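Local coordinates for protein BexL (Amycolatopsis orientalis, PDB 4XRW) that probably cyclises and aromatises, with loss of water, a polyketide chain in the BE-7585A pathway, as a di-domain aromatase/cyclase of a type II polyketide synthase, at residues Ile28-Pro33 and Ala158-Val163; Ala32-Val37 and Val115-Ala120; Pro203-Val208 and Leu220-Arg225; Glu235-Cys240 and Lys249-Pro254. All coordinates share one frame; numbering follows the deposited sequence.

Contact 1 (Ile28-Pro33 and Ala158-Val163); sequences ILVDAP and ALKHNV
K160 reaches from helix 138-166 to the end of strand 22-30 and gives its ammonium to the backbone. K160 NZ donates to L29 O at 3.0 Å. It comes from above the carbonyl plane, 37° out of it, and so not on a lone pair. The same NZ makes a salt bridge to E164, one helical turn on. E164 also accepts a hydrogen bond from the backbone N of D31, so lysine and glutamate together hold the end of the strand. The carboxylate of D31 adds a looser opposite charge, with D31 OD2 4.1 Å from K160 NZ. The lysine chain leaves the helix with CG anti to the backbone N (chi1 174°) and bends only at its last torsion. Its methylenes pass I28, with I28 CD1 3.8 Å from K160 CD. Deeper in, V30 CG1 meets V163 CG1 at 3.7 Å, their side chains crossing at about a right angle. A32 CB is 4.0 Å from V163 CG1. V37 and L40 of helix 34-42 add to this apolar patch. Strand and helix segment run nearly parallel, at 6°. Here edge strand 22-30 meets the C-terminal part of the long helix that the curved sheet wraps in the helix-grip fold.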
# COMPACT_ATOMS: atom_id res chain seq x y z
N ILE A 28 12.68 17.81 -4.84
CA ILE A 28 12.78 17.07 -6.09
C ILE A 28 11.80 17.69 -7.08
O ILE A 28 10.81 18.29 -6.67
CB ILE A 28 12.51 15.58 -5.89
CG1 ILE A 28 13.15 14.76 -7.01
CG2 ILE A 28 11.02 15.31 -5.76
CD1 ILE A 28 13.36 13.32 -6.68
N LEU A 29 12.08 17.55 -8.39
CA LEU A 29 11.13 17.97 -9.42
C LEU A 29 10.33 16.78 -9.84
O LEU A 29 10.88 15.68 -9.98
CB LEU A 29 11.85 18.58 -10.64
CG LEU A 29 12.72 19.80 -10.38
CD1 LEU A 29 13.55 20.12 -11.63
CD2 LEU A 29 11.89 21.01 -9.98
N VAL A 30 9.03 16.97 -10.06
CA VAL A 30 8.12 15.89 -10.45
C VAL A 30 7.32 16.29 -11.70
O VAL A 30 6.78 17.40 -11.76
CB VAL A 30 7.15 15.54 -9.30
CG1 VAL A 30 6.12 14.50 -9.74
CG2 VAL A 30 7.93 15.06 -8.06
N ASP A 31 7.21 15.39 -12.68
CA ASP A 31 6.55 15.73 -13.95
C ASP A 31 5.04 15.47 -13.90
O ASP A 31 4.49 14.67 -14.67
CB ASP A 31 7.20 14.97 -15.10
CG ASP A 31 8.67 15.36 -15.32
OD1 ASP A 31 9.05 16.52 -15.01
OD2 ASP A 31 9.45 14.49 -15.78
N ALA A 32 4.39 16.15 -12.96
CA ALA A 32 2.94 16.24 -12.89
C ALA A 32 2.63 17.63 -12.36
O ALA A 32 3.49 18.29 -11.79
CB ALA A 32 2.35 15.15 -11.99
N PRO A 33 1.41 18.11 -12.58
CA PRO A 33 1.10 19.46 -12.11
C PRO A 33 1.02 19.53 -10.58
O PRO A 33 0.75 18.52 -9.93
CB PRO A 33 -0.25 19.78 -12.76
CG PRO A 33 -0.82 18.46 -13.14
CD PRO A 33 0.32 17.53 -13.38
N ALA A 158 11.33 7.98 -4.63
CA ALA A 158 10.23 7.05 -4.89
C ALA A 158 8.96 7.83 -5.26
O ALA A 158 8.18 7.40 -6.11
CB ALA A 158 10.00 6.15 -3.68
N LEU A 159 8.74 8.98 -4.63
CA LEU A 159 7.58 9.79 -4.95
C LEU A 159 7.59 10.19 -6.43
O LEU A 159 6.58 10.06 -7.13
CB LEU A 159 7.54 11.05 -4.10
CG LEU A 159 6.45 12.07 -4.43
CD1 LEU A 159 5.10 11.59 -3.93
CD2 LEU A 159 6.78 13.41 -3.83
N LYS A 160 8.72 10.70 -6.89
CA LYS A 160 8.86 11.09 -8.30
C LYS A 160 8.63 9.89 -9.22
O LYS A 160 7.87 9.98 -10.17
CB LYS A 160 10.25 11.68 -8.53
CG LYS A 160 10.58 12.00 -9.98
CD LYS A 160 12.02 12.53 -10.11
CE LYS A 160 12.38 12.81 -11.58
NZ LYS A 160 11.37 13.72 -12.23
N HIS A 161 9.31 8.78 -8.95
CA HIS A 161 9.18 7.58 -9.77
C HIS A 161 7.73 7.11 -9.88
O HIS A 161 7.21 6.87 -10.97
CB HIS A 161 10.05 6.47 -9.18
CG HIS A 161 10.02 5.20 -9.97
ND1 HIS A 161 10.86 4.98 -11.04
CD2 HIS A 161 9.26 4.08 -9.83
CE1 HIS A 161 10.61 3.77 -11.53
NE2 HIS A 161 9.65 3.21 -10.82
N ASN A 162 7.06 7.02 -8.73
CA ASN A 162 5.70 6.50 -8.70
C ASN A 162 4.65 7.47 -9.18
O ASN A 162 3.70 7.06 -9.86
CB ASN A 162 5.37 6.02 -7.30
CG ASN A 162 6.24 4.88 -6.90
OD1 ASN A 162 6.45 3.95 -7.67
ND2 ASN A 162 6.80 4.95 -5.71
N VAL A 163 4.79 8.76 -8.86
CA VAL A 163 3.78 9.72 -9.29
C VAL A 163 3.77 9.73 -10.80
O VAL A 163 2.71 9.79 -11.42
CB VAL A 163 4.05 11.16 -8.76
CG1 VAL A 163 3.19 12.19 -9.49
CG2 VAL A 163 3.74 11.24 -7.27

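Contact 2 (Ala32-Val37 and Val115-Ala120); sequences APADEV and VEPVSA
A34 points its methyl toward the strand end and lies between V115 and P117. A34 CB is 3.9 Å from V115 CG1 and also 3.9 Å from P117 CB. The small side chain lets the first turn of helix 34-42 come close to the backbone, with A34 CB 3.8 Å from P117 N. V115 CG1 is anti to the backbone N (chi1 -172°), which carries that methyl to the helix backbone, 3.6 Å from A34 O. The same V115 CG1 lies 4.0 Å from V37 CB, and the two valine side chains approach at a slant. V37 is buried and also touches V125 on strand 123-133. At the outer end P33 meets the loop after the strand, its CB 3.4 Å from A120 O. P33 is the N-cap residue of the helix. The polar link is a water: it accepts from A34 N at 2.6 Å and donates to S119 O at 2.9 Å. It thus serves an N-H of the first helical turn and ties it to the loop. R93, from the loop before strand 94-99, packs on both A34 and P117. Here the short helix that follows the first strand packs on the end of strand 106-117, third from the 22-30 edge of the curved sheet, as in the helix-grip fold.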
# COMPACT_ATOMS: atom_id res chain seq x y z
N ALA A 32 4.39 16.15 -12.96
CA ALA A 32 2.94 16.24 -12.89
C ALA A 32 2.63 17.63 -12.36
O ALA A 32 3.49 18.29 -11.79
CB ALA A 32 2.35 15.15 -11.99
N PRO A 33 1.41 18.11 -12.58
CA PRO A 33 1.10 19.46 -12.11
C PRO A 33 1.02 19.53 -10.58
O PRO A 33 0.75 18.52 -9.93
CB PRO A 33 -0.25 19.78 -12.76
CG PRO A 33 -0.82 18.46 -13.14
CD PRO A 33 0.32 17.53 -13.38
N ALA A 34 1.25 20.71 -10.03
CA ALA A 34 1.26 20.92 -8.58
C ALA A 34 -0.03 20.46 -7.90
O ALA A 34 0.01 19.92 -6.79
CB ALA A 34 1.51 22.37 -8.26
N ASP A 35 -1.16 20.68 -8.54
CA ASP A 35 -2.43 20.37 -7.90
C ASP A 35 -2.62 18.86 -7.72
O ASP A 35 -3.19 18.40 -6.72
CB ASP A 35 -3.60 20.99 -8.68
CG ASP A 35 -3.70 22.51 -8.51
OD1 ASP A 35 -3.04 23.08 -7.61
OD2 ASP A 35 -4.47 23.14 -9.27
N GLU A 36 -2.12 18.09 -8.69
CA GLU A 36 -2.24 16.66 -8.65
C GLU A 36 -1.28 16.04 -7.63
O GLU A 36 -1.67 15.11 -6.90
CB GLU A 36 -2.00 16.06 -10.04
CG GLU A 36 -2.13 14.53 -10.12
CD GLU A 36 -3.51 13.98 -9.67
OE1 GLU A 36 -4.41 14.78 -9.31
OE2 GLU A 36 -3.68 12.74 -9.67
N VAL A 37 -0.05 16.55 -7.55
CA VAL A 37 0.89 16.04 -6.56
C VAL A 37 0.33 16.33 -5.17
O VAL A 37 0.35 15.45 -4.31
CB VAL A 37 2.28 16.66 -6.71
CG1 VAL A 37 3.21 16.22 -5.60
CG2 VAL A 37 2.87 16.28 -8.08
N VAL A 115 4.16 22.06 -2.24
CA VAL A 115 4.19 21.75 -3.65
C VAL A 115 4.05 23.04 -4.46
O VAL A 115 3.08 23.78 -4.29
CB VAL A 115 3.11 20.77 -4.03
CG1 VAL A 115 3.31 20.32 -5.46
CG2 VAL A 115 3.15 19.56 -3.07
N GLU A 116 5.03 23.31 -5.31
CA GLU A 116 5.12 24.58 -6.05
C GLU A 116 5.04 24.32 -7.56
O GLU A 116 5.72 23.44 -8.09
CB GLU A 116 6.41 25.32 -5.69
CG GLU A 116 6.45 25.80 -4.23
CD GLU A 116 7.80 26.37 -3.78
OE1 GLU A 116 8.79 26.25 -4.53
OE2 GLU A 116 7.86 26.94 -2.65
N PRO A 117 4.16 25.06 -8.27
CA PRO A 117 4.16 24.87 -9.72
C PRO A 117 5.39 25.53 -10.32
O PRO A 117 5.71 26.66 -9.94
CB PRO A 117 2.86 25.55 -10.16
CG PRO A 117 2.68 26.65 -9.16
CD PRO A 117 3.29 26.18 -7.85
N VAL A 118 6.12 24.83 -11.19
CA VAL A 118 7.22 25.49 -11.88
C VAL A 118 6.89 25.54 -13.38
O VAL A 118 7.41 26.38 -14.10
CB VAL A 118 8.60 24.80 -11.61
CG1 VAL A 118 8.80 24.55 -10.11
CG2 VAL A 118 8.75 23.53 -12.41
N SER A 119 6.02 24.65 -13.83
CA SER A 119 5.34 24.82 -15.12
C SER A 119 3.95 24.18 -15.01
O SER A 119 3.50 23.87 -13.91
CB SER A 119 6.13 24.20 -16.28
OG SER A 119 6.08 22.78 -16.25
N ALA A 120 3.28 23.98 -16.14
CA ALA A 120 1.90 23.52 -16.11
C ALA A 120 1.79 22.02 -15.89
O ALA A 120 0.75 21.53 -15.45
CB ALA A 120 1.19 23.91 -17.40
O HOH W 1 2.43 22.55 -11.52

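Contact 3 (Pro203-Val208 and Leu220-Arg225); sequences PHVSSV and LRMDTR
H204 opens the pairing through its backbone: R225 N donates to H204 O at 2.9 Å, in the carbonyl plane. The H204 side chain packs on N313 and T317 of helix 299-326, and T224 CG2 stands near the ring's edge. H204 ND1 is buried without a partner in the model. V205 follows, in a non-hydrogen-bonded pair with T224. Its CG2 meets M222 CE at 3.8 Å, the two side chains crossing at about a right angle. S206 is the extra residue of a beta bulge. Its N bonds to D223 O at 2.9 Å, with the donor tilted 34° from the carbonyl plane. S206 OG lies between its own backbone N and carbonyl carbon (chi1 57°), which turns it across to D223, 3.2 Å from D223 CB. A water bridges S206 OG and D223 OD2, donating to the carboxylate. D223 OD1 is taken by T233 on the next strand. S207 then restores regular pairing: D223 N donates to S207 O at 2.8 Å, nearly straight at 174°. V208 faces the same way as M222 and lies beside it. V208 CG1 touches L220 CD1 at 3.6 Å. The chemistry is thus divided between the sheet faces. V205, V208, M222 and T224 form a mainly apolar face, with W198 on M222 and L220. S207 and D223 lie on the other, polar face.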
# COMPACT_ATOMS: atom_id res chain seq x y z
N PRO A 203 -6.82 -24.88 -3.72
CA PRO A 203 -6.04 -25.90 -4.46
C PRO A 203 -4.70 -25.39 -5.02
O PRO A 203 -3.81 -26.18 -5.28
CB PRO A 203 -6.98 -26.31 -5.59
CG PRO A 203 -8.02 -25.24 -5.69
CD PRO A 203 -8.13 -24.61 -4.34
N HIS A 204 -4.59 -24.09 -5.23
CA HIS A 204 -3.39 -23.53 -5.83
C HIS A 204 -2.28 -23.21 -4.77
O HIS A 204 -1.15 -22.87 -5.13
CB HIS A 204 -3.75 -22.27 -6.65
CG HIS A 204 -4.62 -21.26 -5.93
ND1 HIS A 204 -4.11 -20.09 -5.41
CD2 HIS A 204 -5.96 -21.22 -5.69
CE1 HIS A 204 -5.09 -19.39 -4.85
NE2 HIS A 204 -6.22 -20.05 -5.02
N VAL A 205 -2.61 -23.38 -3.50
CA VAL A 205 -1.68 -23.05 -2.39
C VAL A 205 -1.06 -24.30 -1.78
O VAL A 205 -1.75 -25.17 -1.24
CB VAL A 205 -2.43 -22.25 -1.29
CG1 VAL A 205 -1.49 -21.93 -0.08
CG2 VAL A 205 -3.00 -21.01 -1.87
N SER A 206 0.26 -24.44 -1.88
CA SER A 206 0.94 -25.64 -1.35
C SER A 206 1.49 -25.49 0.04
O SER A 206 1.70 -26.46 0.74
CB SER A 206 2.08 -26.06 -2.29
OG SER A 206 2.95 -24.98 -2.42
N SER A 207 1.74 -24.26 0.47
CA SER A 207 2.33 -24.03 1.78
C SER A 207 2.14 -22.57 2.15
O SER A 207 2.12 -21.71 1.24
CB SER A 207 3.81 -24.38 1.74
OG SER A 207 4.42 -24.30 3.01
N VAL A 208 1.96 -22.30 3.45
CA VAL A 208 1.76 -20.93 3.97
C VAL A 208 2.62 -20.70 5.19
O VAL A 208 2.79 -21.58 6.06
CB VAL A 208 0.26 -20.65 4.32
CG1 VAL A 208 0.06 -19.25 4.93
CG2 VAL A 208 -0.58 -20.78 3.08
N LEU A 220 2.17 -12.28 5.16
CA LEU A 220 1.69 -13.53 4.55
C LEU A 220 2.66 -13.93 3.47
O LEU A 220 2.81 -13.25 2.48
CB LEU A 220 0.28 -13.34 4.00
CG LEU A 220 -0.31 -14.50 3.22
CD1 LEU A 220 -0.32 -15.76 4.08
CD2 LEU A 220 -1.73 -14.08 2.79
N ARG A 221 3.37 -15.03 3.72
CA ARG A 221 4.18 -15.64 2.71
C ARG A 221 3.54 -16.93 2.30
O ARG A 221 3.12 -17.72 3.15
CB ARG A 221 5.59 -15.88 3.22
CG ARG A 221 6.30 -14.61 3.54
CD ARG A 221 7.68 -14.91 4.15
NE ARG A 221 8.58 -15.54 3.17
CZ ARG A 221 9.43 -14.86 2.37
NH1 ARG A 221 9.49 -13.55 2.40
NH2 ARG A 221 10.21 -15.52 1.55
N MET A 222 3.41 -17.12 1.00
CA MET A 222 2.79 -18.36 0.54
C MET A 222 3.37 -18.89 -0.74
O MET A 222 3.90 -18.14 -1.54
CB MET A 222 1.29 -18.19 0.42
CG MET A 222 0.81 -17.12 -0.44
SD MET A 222 -0.98 -16.97 -0.19
CE MET A 222 -1.58 -17.46 -1.80
N ASP A 223 3.31 -20.21 -0.85
CA ASP A 223 3.73 -20.97 -2.00
C ASP A 223 2.55 -21.34 -2.84
O ASP A 223 1.56 -21.91 -2.34
CB ASP A 223 4.43 -22.25 -1.57
CG ASP A 223 5.84 -22.03 -1.09
OD1 ASP A 223 6.30 -20.86 -0.97
OD2 ASP A 223 6.49 -23.05 -0.82
N THR A 224 2.62 -20.99 -4.11
CA THR A 224 1.52 -21.26 -5.03
C THR A 224 2.02 -21.93 -6.30
O THR A 224 3.19 -21.84 -6.62
CB THR A 224 0.81 -20.00 -5.43
OG1 THR A 224 1.77 -19.08 -5.96
CG2 THR A 224 0.14 -19.38 -4.24
N ARG A 225 1.10 -22.60 -7.00
CA ARG A 225 1.39 -23.09 -8.34
C ARG A 225 0.46 -22.39 -9.30
O ARG A 225 -0.74 -22.38 -9.10
CB ARG A 225 1.20 -24.60 -8.44
CG ARG A 225 1.44 -25.09 -9.87
CD ARG A 225 1.07 -26.54 -10.06
NE ARG A 225 2.23 -27.41 -9.94
CZ ARG A 225 2.34 -28.41 -9.07
NH1 ARG A 225 1.36 -28.68 -8.20
NH2 ARG A 225 3.44 -29.15 -9.06
O HOH W 2 5.43 -25.35 -1.42

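Contact 4 (Glu235-Cys240 and Lys249-Pro254); sequences ESVRVC and KQTTLP
The carboxylate of E235 is gripped at both oxygens. T251 OG1 donates to E235 OE2 at 2.7 Å, on the anti side and 26° out of the carboxylate plane. E235 OE1 makes a salt bridge to R221 of strand 217-225. The pair lies at the open end of the antiparallel hairpin 231-241/245-250, within the sheet of the second helix-grip domain. The other flat group is the Q250 amide. Its NE2 donates nearly in the amide plane to T252 O, and OE1 accepts from H260 on strand 257-268. V237 and K249 form a hydrogen-bonded pair, with V237 N to K249 O at 2.9 Å and K249 N to V237 O at 3.0 Å. The ladder continues to V239 with V247. S236 and Q250 form a non-hydrogen-bonded pair. Beyond Q250 the chain still holds E235. T251 N bonds to E235 O at 2.9 Å, and T252 N adds a weak bond to that oxygen. V237 CG2 and T251 CG2 meet at 4.0 Å. K249 NZ donates to the carbonyls of P48, P52 and T54 in the first domain. T252 OG1 lies between its own backbone N and carbonyl carbon (chi1 55°), which points it at E235 N; E235 N donates to T252 OG1 at 2.8 Å and 175°.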
# COMPACT_ATOMS: atom_id res chain seq x y z
N GLU A 235 5.30 -12.73 -0.81
CA GLU A 235 4.98 -12.10 0.45
C GLU A 235 4.09 -10.90 0.20
O GLU A 235 4.32 -10.13 -0.74
CB GLU A 235 6.25 -11.66 1.17
CG GLU A 235 6.02 -10.97 2.52
CD GLU A 235 7.33 -10.44 3.12
OE1 GLU A 235 8.13 -11.27 3.64
OE2 GLU A 235 7.55 -9.19 3.05
N SER A 236 3.08 -10.74 1.05
CA SER A 236 2.33 -9.51 1.17
C SER A 236 2.15 -9.14 2.64
O SER A 236 2.24 -10.00 3.52
CB SER A 236 0.97 -9.65 0.50
OG SER A 236 0.25 -10.68 1.18
N VAL A 237 1.88 -7.86 2.89
CA VAL A 237 1.56 -7.40 4.23
C VAL A 237 0.08 -7.00 4.21
O VAL A 237 -0.35 -6.31 3.27
CB VAL A 237 2.46 -6.22 4.65
CG1 VAL A 237 1.96 -5.61 5.94
CG2 VAL A 237 3.90 -6.70 4.78
N ARG A 238 -0.69 -7.51 5.15
CA ARG A 238 -2.12 -7.27 5.21
C ARG A 238 -2.52 -6.59 6.52
O ARG A 238 -1.96 -6.86 7.59
CB ARG A 238 -2.90 -8.61 5.07
CG ARG A 238 -2.34 -9.50 4.01
CD ARG A 238 -3.37 -10.52 3.46
NE ARG A 238 -3.90 -11.33 4.55
CZ ARG A 238 -4.86 -12.25 4.42
NH1 ARG A 238 -5.42 -12.45 3.25
NH2 ARG A 238 -5.25 -12.95 5.47
N VAL A 239 -3.49 -5.72 6.41
CA VAL A 239 -4.12 -5.08 7.52
C VAL A 239 -5.60 -5.51 7.58
O VAL A 239 -6.37 -5.26 6.63
CB VAL A 239 -4.03 -3.55 7.41
CG1 VAL A 239 -4.52 -2.94 8.68
CG2 VAL A 239 -2.57 -3.08 7.12
N CYS A 240 -5.97 -6.10 8.70
CA CYS A 240 -7.27 -6.76 8.87
C CYS A 240 -8.18 -5.99 9.85
O CYS A 240 -7.79 -5.67 10.97
CB CYS A 240 -7.01 -8.19 9.35
SG CYS A 240 -5.81 -9.05 8.28
N LYS A 249 -0.70 -5.17 0.56
CA LYS A 249 0.28 -4.78 -0.44
C LYS A 249 1.25 -5.91 -0.63
O LYS A 249 1.73 -6.49 0.37
CB LYS A 249 1.05 -3.50 -0.03
CG LYS A 249 2.26 -3.23 -0.90
CD LYS A 249 2.90 -1.89 -0.59
CE LYS A 249 2.25 -0.73 -1.33
NZ LYS A 249 2.95 0.60 -1.10
N GLN A 250 1.54 -6.22 -1.89
CA GLN A 250 2.52 -7.24 -2.23
C GLN A 250 3.92 -6.66 -2.10
O GLN A 250 4.24 -5.62 -2.69
CB GLN A 250 2.31 -7.79 -3.64
CG GLN A 250 3.13 -8.98 -3.94
CD GLN A 250 2.73 -9.71 -5.24
OE1 GLN A 250 1.58 -9.68 -5.63
NE2 GLN A 250 3.68 -10.39 -5.87
N THR A 251 4.76 -7.30 -1.30
CA THR A 251 6.09 -6.75 -1.04
C THR A 251 7.21 -7.41 -1.84
O THR A 251 8.31 -6.85 -1.94
CB THR A 251 6.42 -6.84 0.44
OG1 THR A 251 6.22 -8.18 0.87
CG2 THR A 251 5.51 -5.89 1.23
N THR A 252 6.94 -8.58 -2.41
CA THR A 252 7.88 -9.24 -3.31
C THR A 252 7.22 -9.26 -4.69
O THR A 252 6.28 -10.01 -4.93
CB THR A 252 8.20 -10.67 -2.84
OG1 THR A 252 6.98 -11.39 -2.68
CG2 THR A 252 8.96 -10.66 -1.51
N LEU A 253 7.69 -8.40 -5.59
CA LEU A 253 7.00 -8.22 -6.87
C LEU A 253 7.71 -8.95 -8.02
O LEU A 253 8.94 -9.00 -8.06
CB LEU A 253 6.88 -6.73 -7.22
CG LEU A 253 6.09 -5.85 -6.24
CD1 LEU A 253 6.52 -4.39 -6.33
CD2 LEU A 253 4.60 -5.96 -6.52
N PRO A 254 6.91 -9.51 -8.92
CA PRO A 254 7.38 -10.15 -10.14
C PRO A 254 7.85 -9.10 -11.14
O PRO A 254 7.59 -7.90 -10.94
CB PRO A 254 6.15 -10.88 -10.64
CG PRO A 254 5.04 -10.08 -10.22
CD PRO A 254 5.44 -9.49 -8.88

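Overall arrangement
Contacts 1 and 2 belong to the first domain, contacts 3 and 4 to the second. Contacts 1 and 2 share A32 and P33, lie about 10 Å apart between centres, and join through V30 CG1 and V37 CG2 at 4.1 Å. Contacts 3 and 4, about 14 Å apart between centres, sit on neighbouring strands of one sheet. Besides the R221-E235 salt bridge, a probable backbone hydrogen bond joins them, L220 N to S236 O at 2.8 Å. Between the domains, contacts 1 and 4 come within about 7 Å at their nearest atoms, without touching. Contacts 2 and 3 are farthest apart, about 43 Å between centres. No ligand marks a pocket here; helix-grip domains usually hold theirs between sheet and long helix.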